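Local coordinates for hypothetical protein TM1010 (Thermotoga maritima, PDB 2F4P) that is of unknown function but belongs to the cupin superfamily of beta-barrel proteins, at residues D52-P57 / E114-G119; G79-R84 / V103-G108; H64-G69 / G119-V124. One frame throughout, in Å; residues are numbered along the deposited sequence.

Contact 1: D52-P57 / E114-G119; sequences DVVFEP and ELVHIG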
loop_
_atom_site.group_PDB
_atom_site.type_symbol
_atom_site.label_atom_id
_atom_site.label_comp_id
_atom_site.label_asym_id
_atom_site.label_seq_id
_atom_site.Cartn_x
_atom_site.Cartn_y
_atom_site.Cartn_z
ATOM N N ASP A 52 5.545 -1.245 6.264
ATOM C CA ASP A 52 6.664 -1.243 5.330
ATOM C C ASP A 52 7.729 -2.083 5.991
ATOM O O ASP A 52 8.045 -1.837 7.168
ATOM C CB ASP A 52 7.167 0.185 5.139
ATOM C CG ASP A 52 8.046 0.337 3.908
ATOM O OD1 ASP A 52 7.815 -0.352 2.892
ATOM O OD2 ASP A 52 8.962 1.167 3.950
ATOM N N VAL A 53 8.257 -3.075 5.269
ATOM C CA VAL A 53 9.170 -4.085 5.834
ATOM C C VAL A 53 10.465 -4.178 5.014
ATOM O O VAL A 53 10.414 -4.228 3.776
ATOM C CB VAL A 53 8.542 -5.502 5.840
ATOM C CG1 VAL A 53 9.343 -6.477 6.773
ATOM C CG2 VAL A 53 7.077 -5.453 6.227
ATOM N N VAL A 54 11.609 -4.220 5.693
ATOM C CA VAL A 54 12.881 -4.581 5.053
ATOM C C VAL A 54 13.366 -5.894 5.635
ATOM O O VAL A 54 13.499 -6.010 6.862
ATOM C CB VAL A 54 13.990 -3.540 5.308
ATOM C CG1 VAL A 54 15.270 -3.928 4.537
ATOM C CG2 VAL A 54 13.508 -2.149 4.937
ATOM N N PHE A 55 13.611 -6.871 4.762
ATOM C CA PHE A 55 14.251 -8.142 5.121
ATOM C C PHE A 55 15.680 -8.063 4.588
ATOM O O PHE A 55 15.889 -7.906 3.382
ATOM C CB PHE A 55 13.608 -9.322 4.421
ATOM C CG PHE A 55 12.187 -9.603 4.838
ATOM C CD1 PHE A 55 11.137 -8.937 4.243
ATOM C CD2 PHE A 55 11.919 -10.540 5.794
ATOM C CE1 PHE A 55 9.819 -9.193 4.634
ATOM C CE2 PHE A 55 10.641 -10.801 6.187
ATOM C CZ PHE A 55 9.573 -10.125 5.582
ATOM N N GLU A 56 16.667 -8.212 5.462
ATOM C CA GLU A 56 18.054 -8.353 4.985
ATOM C C GLU A 56 18.225 -9.721 4.335
ATOM O O GLU A 56 17.424 -10.609 4.569
ATOM C CB GLU A 56 19.026 -8.205 6.146
ATOM C CG GLU A 56 18.975 -6.813 6.794
ATOM C CD GLU A 56 19.210 -5.684 5.843
ATOM O OE1 GLU A 56 19.991 -5.847 4.866
ATOM O OE2 GLU A 56 18.637 -4.595 6.086
ATOM N N PRO A 57 19.280 -9.903 3.521
ATOM C CA PRO A 57 19.432 -11.190 2.852
ATOM C C PRO A 57 19.327 -12.370 3.816
ATOM O O PRO A 57 19.900 -12.346 4.903
ATOM C CB PRO A 57 20.818 -11.092 2.208
ATOM C CG PRO A 57 21.050 -9.675 1.999
ATOM C CD PRO A 57 20.346 -8.958 3.143
ATOM N N GLU A 114 18.468 -7.969 -0.343
ATOM C CA GLU A 114 17.397 -7.563 0.547
ATOM C C GLU A 114 16.052 -7.554 -0.200
ATOM O O GLU A 114 16.005 -7.501 -1.443
ATOM C CB GLU A 114 17.709 -6.183 1.126
ATOM C CG GLU A 114 17.336 -5.069 0.189
ATOM C CD GLU A 114 17.948 -3.757 0.561
ATOM O OE1 GLU A 114 18.206 -3.518 1.770
ATOM O OE2 GLU A 114 18.189 -2.975 -0.387
ATOM N N LEU A 115 14.969 -7.611 0.557
ATOM C CA LEU A 115 13.611 -7.402 0.030
ATOM C C LEU A 115 12.951 -6.303 0.847
ATOM O O LEU A 115 13.038 -6.297 2.073
ATOM C CB LEU A 115 12.768 -8.670 0.106
ATOM C CG LEU A 115 11.283 -8.527 -0.272
ATOM C CD1 LEU A 115 11.108 -8.411 -1.768
ATOM C CD2 LEU A 115 10.489 -9.689 0.291
ATOM N N VAL A 116 12.341 -5.351 0.146
ATOM C CA VAL A 116 11.552 -4.304 0.771
ATOM C C VAL A 116 10.178 -4.344 0.161
ATOM O O VAL A 116 10.034 -4.378 -1.077
ATOM C CB VAL A 116 12.141 -2.901 0.539
ATOM C CG1 VAL A 116 11.342 -1.826 1.335
ATOM C CG2 VAL A 116 13.636 -2.893 0.895
ATOM N N HIS A 117 9.166 -4.326 1.021
ATOM C CA HIS A 117 7.813 -4.312 0.533
ATOM C C HIS A 117 6.855 -3.603 1.495
ATOM O O HIS A 117 7.121 -3.501 2.702
ATOM C CB HIS A 117 7.337 -5.745 0.207
ATOM C CG HIS A 117 6.973 -6.558 1.399
ATOM N ND1 HIS A 117 5.760 -6.432 2.037
ATOM C CD2 HIS A 117 7.649 -7.529 2.060
ATOM C CE1 HIS A 117 5.721 -7.260 3.065
ATOM N NE2 HIS A 117 6.848 -7.950 3.090
ATOM N N ILE A 118 5.759 -3.101 0.922
ATOM C CA ILE A 118 4.603 -2.668 1.671
ATOM C C ILE A 118 3.736 -3.897 1.899
ATOM O O ILE A 118 3.607 -4.763 1.019
ATOM C CB ILE A 118 3.814 -1.569 0.905
ATOM C CG1 ILE A 118 4.664 -0.286 0.784
ATOM C CG2 ILE A 118 2.484 -1.242 1.612
ATOM C CD1 ILE A 118 4.305 0.587 -0.389
ATOM N N GLY A 119 3.200 -4.031 3.106
ATOM C CA GLY A 119 2.230 -5.084 3.392
ATOM C C GLY A 119 0.916 -4.472 3.812
ATOM O O GLY A 119 0.909 -3.467 4.534
HETATM O O HOH W 1 20.539 -4.522 2.876
#

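Contact 2: G79-R84 / V103-G108; sequences GFYQER and VVHWHG. With EDO (1,2-ethanediol), chain F; EDO (1,2-ethanediol), chain G.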
loop_
_atom_site.group_PDB
_atom_site.type_symbol
_atom_site.label_atom_id
_atom_site.label_comp_id
_atom_site.label_asym_id
_atom_site.label_seq_id
_atom_site.Cartn_x
_atom_site.Cartn_y
_atom_site.Cartn_z
ATOM N N GLY A 79 13.048 -11.154 -3.429
ATOM C CA GLY A 79 12.618 -12.058 -2.396
ATOM C C GLY A 79 11.854 -13.243 -2.893
ATOM O O GLY A 79 11.818 -13.530 -4.079
ATOM N N PHE A 80 11.224 -13.912 -1.945
ATOM C CA PHE A 80 10.467 -15.124 -2.181
ATOM C C PHE A 80 9.190 -15.114 -1.379
ATOM O O PHE A 80 9.155 -14.592 -0.256
ATOM C CB PHE A 80 11.281 -16.355 -1.779
ATOM C CG PHE A 80 12.413 -16.608 -2.677
ATOM C CD1 PHE A 80 13.611 -15.917 -2.505
ATOM C CD2 PHE A 80 12.301 -17.494 -3.723
ATOM C CE1 PHE A 80 14.686 -16.147 -3.369
ATOM C CE2 PHE A 80 13.357 -17.718 -4.575
ATOM C CZ PHE A 80 14.558 -17.041 -4.395
ATOM N N TYR A 81 8.156 -15.689 -1.995
ATOM C CA TYR A 81 6.879 -15.971 -1.376
ATOM C C TYR A 81 6.562 -17.456 -1.593
ATOM O O TYR A 81 6.709 -17.963 -2.682
ATOM C CB TYR A 81 5.782 -15.106 -1.994
ATOM C CG TYR A 81 4.359 -15.500 -1.648
ATOM C CD1 TYR A 81 3.832 -15.280 -0.379
ATOM C CD2 TYR A 81 3.540 -16.127 -2.590
ATOM C CE1 TYR A 81 2.539 -15.623 -0.068
ATOM C CE2 TYR A 81 2.232 -16.487 -2.273
ATOM C CZ TYR A 81 1.735 -16.232 -1.011
ATOM O OH TYR A 81 0.437 -16.578 -0.680
ATOM N N GLN A 82 6.140 -18.143 -0.543
ATOM C CA GLN A 82 5.795 -19.544 -0.657
ATOM C C GLN A 82 4.603 -19.904 0.196
ATOM O O GLN A 82 4.585 -19.621 1.393
ATOM C CB GLN A 82 6.963 -20.416 -0.254
ATOM C CG GLN A 82 6.655 -21.935 -0.382
ATOM C CD GLN A 82 7.904 -22.792 -0.274
ATOM O OE1 GLN A 82 8.659 -22.702 0.706
ATOM N NE2 GLN A 82 8.124 -23.651 -1.272
ATOM N N GLU A 83 3.635 -20.571 -0.434
ATOM C CA GLU A 83 2.517 -21.206 0.251
ATOM C C GLU A 83 2.859 -22.638 0.649
ATOM O O GLU A 83 3.602 -23.334 -0.035
ATOM C CB GLU A 83 1.270 -21.168 -0.649
ATOM C CG GLU A 83 0.822 -19.738 -0.911
ATOM C CD GLU A 83 -0.287 -19.592 -1.901
ATOM O OE1 GLU A 83 -0.811 -20.631 -2.340
ATOM O OE2 GLU A 83 -0.668 -18.424 -2.185
ATOM N N ARG A 84 2.321 -23.069 1.783
ATOM C CA ARG A 84 2.549 -24.430 2.269
ATOM C C ARG A 84 2.293 -25.446 1.155
ATOM O O ARG A 84 1.226 -25.455 0.552
ATOM C CB ARG A 84 1.621 -24.678 3.462
ATOM C CG ARG A 84 1.860 -25.923 4.216
ATOM C CD ARG A 84 1.924 -25.610 5.727
ATOM N NE ARG A 84 3.306 -25.551 6.115
ATOM C CZ ARG A 84 3.801 -25.232 7.310
ATOM N NH1 ARG A 84 3.061 -24.847 8.343
ATOM N NH2 ARG A 84 5.104 -25.263 7.429
ATOM N N VAL A 103 -4.498 -18.737 4.146
ATOM C CA VAL A 103 -3.461 -19.478 3.425
ATOM C C VAL A 103 -2.144 -19.391 4.226
ATOM O O VAL A 103 -1.691 -18.297 4.585
ATOM C CB VAL A 103 -3.321 -19.005 1.968
ATOM C CG1 VAL A 103 -2.077 -19.620 1.274
ATOM C CG2 VAL A 103 -4.566 -19.374 1.179
ATOM N N VAL A 104 -1.558 -20.540 4.515
ATOM C CA VAL A 104 -0.316 -20.598 5.279
ATOM C C VAL A 104 0.865 -20.342 4.355
ATOM O O VAL A 104 0.962 -20.947 3.292
ATOM C CB VAL A 104 -0.200 -21.904 6.081
ATOM C CG1 VAL A 104 1.194 -21.966 6.771
ATOM C CG2 VAL A 104 -1.339 -21.992 7.099
ATOM N N HIS A 105 1.731 -19.395 4.718
ATOM C CA HIS A 105 2.782 -18.962 3.776
ATOM C C HIS A 105 3.942 -18.332 4.559
ATOM O O HIS A 105 3.852 -18.100 5.778
ATOM C CB HIS A 105 2.207 -17.921 2.827
ATOM C CG HIS A 105 1.889 -16.644 3.526
ATOM N ND1 HIS A 105 0.729 -16.487 4.258
ATOM C CD2 HIS A 105 2.620 -15.526 3.723
ATOM C CE1 HIS A 105 0.737 -15.296 4.827
ATOM N NE2 HIS A 105 1.875 -14.701 4.527
ATOM N N TRP A 106 5.039 -18.118 3.874
ATOM C CA TRP A 106 6.084 -17.226 4.397
ATOM C C TRP A 106 6.527 -16.337 3.270
ATOM O O TRP A 106 6.292 -16.654 2.089
ATOM C CB TRP A 106 7.264 -18.005 4.970
ATOM C CG TRP A 106 8.016 -18.842 3.971
ATOM C CD1 TRP A 106 7.729 -20.118 3.626
ATOM C CD2 TRP A 106 9.170 -18.465 3.199
ATOM N NE1 TRP A 106 8.636 -20.574 2.704
ATOM C CE2 TRP A 106 9.525 -19.579 2.411
ATOM C CE3 TRP A 106 9.966 -17.307 3.126
ATOM C CZ2 TRP A 106 10.637 -19.575 1.545
ATOM C CZ3 TRP A 106 11.062 -17.292 2.259
ATOM C CH2 TRP A 106 11.393 -18.419 1.485
ATOM N N HIS A 107 7.154 -15.217 3.627
ATOM C CA HIS A 107 7.858 -14.420 2.627
ATOM C C HIS A 107 9.149 -13.892 3.207
ATOM O O HIS A 107 9.331 -13.835 4.418
ATOM C CB HIS A 107 6.980 -13.265 2.080
ATOM C CG HIS A 107 6.258 -12.463 3.124
ATOM N ND1 HIS A 107 6.647 -11.183 3.472
ATOM C CD2 HIS A 107 5.163 -12.735 3.862
ATOM C CE1 HIS A 107 5.838 -10.719 4.404
ATOM N NE2 HIS A 107 4.937 -11.647 4.674
ATOM N N GLY A 108 10.040 -13.458 2.334
ATOM C CA GLY A 108 11.298 -12.932 2.820
ATOM C C GLY A 108 12.279 -12.657 1.730
ATOM O O GLY A 108 11.968 -12.741 0.554
HETATM C C1 EDO F . 2.430 -19.608 -4.875
HETATM O O1 EDO F . 2.478 -18.364 -5.582
HETATM C C2 EDO F . 3.685 -19.606 -4.017
HETATM O O2 EDO F . 3.818 -20.808 -3.272
HETATM C C1 EDO G . 10.599 -24.307 -3.415
HETATM O O1 EDO G . 9.949 -23.893 -4.597
HETATM C C2 EDO G . 10.104 -25.635 -2.886
HETATM O O2 EDO G . 10.451 -25.663 -1.505
#

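Contact 3: H64-G69 / G119-V124; sequences HSHPGG and GISTQV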
loop_
_atom_site.group_PDB
_atom_site.type_symbol
_atom_site.label_atom_id
_atom_site.label_comp_id
_atom_site.label_asym_id
_atom_site.label_seq_id
_atom_site.Cartn_x
_atom_site.Cartn_y
_atom_site.Cartn_z
ATOM N N HIS A 64 2.963 -18.547 8.606
ATOM C CA HIS A 64 1.830 -17.959 9.256
ATOM C C HIS A 64 0.670 -17.772 8.268
ATOM O O HIS A 64 0.832 -17.935 7.061
ATOM C CB HIS A 64 2.237 -16.625 9.892
ATOM C CG HIS A 64 2.643 -15.566 8.918
ATOM N ND1 HIS A 64 3.748 -15.673 8.092
ATOM C CD2 HIS A 64 2.119 -14.340 8.689
ATOM C CE1 HIS A 64 3.860 -14.565 7.374
ATOM N NE2 HIS A 64 2.887 -13.742 7.720
ATOM N N SER A 65 -0.473 -17.383 8.797
ATOM C CA SER A 65 -1.633 -17.022 7.995
ATOM C C SER A 65 -2.371 -15.847 8.652
ATOM O O SER A 65 -2.247 -15.596 9.877
ATOM C CB SER A 65 -2.574 -18.242 7.848
ATOM O OG SER A 65 -3.218 -18.546 9.084
ATOM N N HIS A 66 -3.147 -15.152 7.829
ATOM C CA HIS A 66 -4.015 -14.080 8.276
ATOM C C HIS A 66 -5.450 -14.478 7.942
ATOM O O HIS A 66 -5.756 -14.727 6.781
ATOM C CB HIS A 66 -3.713 -12.802 7.504
ATOM C CG HIS A 66 -2.455 -12.119 7.937
ATOM N ND1 HIS A 66 -2.453 -11.125 8.893
ATOM C CD2 HIS A 66 -1.169 -12.306 7.580
ATOM C CE1 HIS A 66 -1.213 -10.723 9.098
ATOM N NE2 HIS A 66 -0.416 -11.417 8.308
ATOM N N PRO A 67 -6.332 -14.461 8.929
ATOM C CA PRO A 67 -7.740 -14.740 8.674
ATOM C C PRO A 67 -8.374 -13.833 7.602
ATOM O O PRO A 67 -9.285 -14.256 6.894
ATOM C CB PRO A 67 -8.408 -14.463 10.017
ATOM C CG PRO A 67 -7.377 -14.574 11.003
ATOM C CD PRO A 67 -6.060 -14.234 10.354
ATOM N N GLY A 68 -7.923 -12.583 7.517
ATOM C CA GLY A 68 -8.472 -11.642 6.571
ATOM C C GLY A 68 -7.720 -11.522 5.273
ATOM O O GLY A 68 -8.158 -10.800 4.368
ATOM N N GLY A 69 -6.585 -12.187 5.158
ATOM C CA GLY A 69 -5.794 -12.068 3.939
ATOM C C GLY A 69 -4.729 -10.970 4.057
ATOM O O GLY A 69 -4.644 -10.213 5.070
ATOM N N GLY A 119 3.200 -4.031 3.106
ATOM C CA GLY A 119 2.230 -5.084 3.392
ATOM C C GLY A 119 0.916 -4.472 3.812
ATOM O O GLY A 119 0.909 -3.467 4.534
ATOM N N ILE A 120 -0.191 -5.057 3.340
ATOM C CA ILE A 120 -1.526 -4.619 3.711
ATOM C C ILE A 120 -2.231 -5.821 4.338
ATOM O O ILE A 120 -2.421 -6.839 3.659
ATOM C CB ILE A 120 -2.313 -4.138 2.492
ATOM C CG1 ILE A 120 -1.520 -3.081 1.732
ATOM C CG2 ILE A 120 -3.658 -3.578 2.906
ATOM C CD1 ILE A 120 -2.071 -2.718 0.389
ATOM N N SER A 121 -2.548 -5.734 5.625
ATOM C CA SER A 121 -3.387 -6.742 6.278
ATOM C C SER A 121 -4.853 -6.298 6.105
ATOM O O SER A 121 -5.277 -5.299 6.673
ATOM C CB SER A 121 -3.052 -6.876 7.758
ATOM O OG SER A 121 -1.722 -7.267 7.950
ATOM N N THR A 122 -5.604 -7.067 5.333
ATOM C CA THR A 122 -6.975 -6.764 5.004
ATOM C C THR A 122 -7.908 -7.436 6.001
ATOM O O THR A 122 -7.558 -8.465 6.610
ATOM C CB THR A 122 -7.281 -7.221 3.576
ATOM O OG1 THR A 122 -6.905 -8.605 3.414
ATOM C CG2 THR A 122 -6.471 -6.385 2.598
ATOM N N GLN A 123 -9.088 -6.860 6.158
ATOM C CA GLN A 123 -10.155 -7.433 6.977
ATOM C C GLN A 123 -9.644 -7.842 8.348
ATOM O O GLN A 123 -9.838 -8.970 8.793
ATOM C CB GLN A 123 -10.790 -8.614 6.251
ATOM C CG GLN A 123 -11.397 -8.208 4.919
ATOM C CD GLN A 123 -11.810 -9.386 4.055
ATOM O OE1 GLN A 123 -12.982 -9.489 3.701
ATOM N NE2 GLN A 123 -10.829 -10.262 3.659
ATOM N N VAL A 124 -8.992 -6.889 9.007
ATOM C CA VAL A 124 -8.353 -7.115 10.293
ATOM C C VAL A 124 -9.334 -7.638 11.338
ATOM O O VAL A 124 -8.965 -8.438 12.177
ATOM C CB VAL A 124 -7.605 -5.835 10.768
ATOM C CG1 VAL A 124 -7.131 -5.949 12.237
ATOM C CG2 VAL A 124 -6.426 -5.578 9.850
HETATM O O HOH W 2 -7.622 -10.699 9.630
HETATM O O HOH W 3 -5.389 -9.732 7.830
#

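Contact 1: D52-P57 / E114-G119
V53 and F55 pair with H117 and L115 between two neighbouring antiparallel strands, 49-55 and 115-121, of one barrel sheet. The axes of 52-55 and 115-119 come within 4.8 Å. V53 and H117 exchange two backbone hydrogen bonds, and F55 and L115 exchange two more. The bonds V53 N to H117 O and F55 N to L115 O are each 2.8 Å. V54 faces V116 in the non-hydrogen-bonded pair between them, and D52 faces I118 in another, beyond V53. V53, F55, L115 and H117 share one sheet face. The H117 imidazole has V53 CB over one face, offset toward the rim. A chi1 of 77° swings it toward the F55 ring, and its NE2 lies 3.6 Å from F55 CE1, at the phenyl edge. The rings meet rim to rim, planes 20° apart. H117 ND1 donates to I118 O at 2.9 Å from above the carbonyl plane, with the oxygen in the ring plane, which helps set the ring's turn. This face is consistent with the barrel interior of a cupin: F55 and L115 also touch A109 of the other sheet, and an unknown ligand lies near V53. On the other face V54 and V116 lie side by side, and I118 packs on I118 of the second subunit. At the strand end a water donates to E56 OE1 and E114 OE1, bridging like charges. E56 also has a salt bridge to R20, E114 to R76.

Contact 2: G79-R84 / V103-G108
The indole of W106 meets Q82 OE1 at its edge, near the ring plane, and F80 CB approaches the same ring obliquely at CH2. The Q82 amide is turned 74° from the indole. W106 NE1 donates to Q82 OE1 at 2.9 Å, in the carbonyl plane and on a lone pair. The W106 side chain can reach back over its partner because CG sits between the backbone N and the carbonyl carbon (chi1 63°). Q82 CB then lies 3.4 Å from NE1. The amide is held at its other end too: NE2 donates to K86 O and to a 1,2-ethanediol.

The Y81 ring lies on the other face of the sheet. H107 CB is at its edge, while H105 CB comes in obliquely, 3.7 Å from Y81 CE1. The Y81 and H105 rings are also oblique, with planes 42° apart. A second 1,2-ethanediol lies obliquely by the Y81 ring, and E83 N donates to its O2 at 2.9 Å. Y81 OH donates to E83 OE2 at 2.6 Å, on the anti lone pair of that oxygen. V103 CG1 packs 3.6 Å from E83 CG. H105 ND1 donates to V103 O in the ring plane.

Paired antiparallel backbone hydrogen bonds join F80 to G108 and Q82 to W106. R84 N adds one to V104 O at 2.9 Å. H107 NE2 is hydrogen-bonded to an unknown ligand, and the H107 ring meets H117. The H105 and H107 side chains, on the face opposite W106, are consistent with lining the pocket of a cupin barrel.

Contact 3: H64-G69 / G119-V124
T122 and Q123 grip one backbone oxygen, G68 O, from opposite faces of its carbonyl plane. T122 OG1 donates to G68 O at 2.7 Å from above that plane, 47° out of it. Q123 NE2 donates to the same oxygen at 2.8 Å, tilted 26° from the plane. The acceptor lies close to the plane of the Q123 amide. In T122 a chi1 of 53° swings OG1 toward the G68 carbonyl. The glutamine chain is extended beyond CG, and its CB passes 3.8 Å from G68 CA. G68, with no side chain, lets its CA come close to T122 O.

That approach is a CA-H...O contact from G68 CA to T122 O. T122 N gives a weak hydrogen bond to G69 O. One water lies between G69 O and T122 O, and another between G68 N and Q123 O, its bond to G68 N being weak. The loop itself is a type I turn from H66 to G69, closed by G69 N donating to H66 O.

On the side of the bound unknown ligand, H66 CE1 lies 3.7 Å from S121 OG, which comes to the imidazole obliquely. S121 OG is hydrogen-bonded to Y51 OH, and H66 NE2 to the unknown ligand. The contact ties the loop between strands 60-65 and 70-75 to residues S121-Q123, where the chain runs on from strand 115-121. T122 also touches I71 of strand 70-75, and Q123 packs on F46 of the second subunit.

Contacts 1 and 2 are regular antiparallel strand pairs, each in a different sheet of the barrel. Contact 3 is a loop meeting the residues at and after a strand, held by side-chain bonds to a backbone oxygen. It joins the two sheets: 64-65 lies on strand 60-65, in the sheet of contact 2, and 119-121 on strand 115-121, in the sheet of contact 1. Contacts 1 and 3 lie on opposite sides of the chain centre. Contacts 1 and 2 touch through H117 and H107. Contact 2 joins contact 3 through a probable hydrogen bond from H105 N to H64 O. Contact 3 is buried, while contacts 1 and 2 are partly so. The second subunit reaches contacts 1 and 3 but not contact 2.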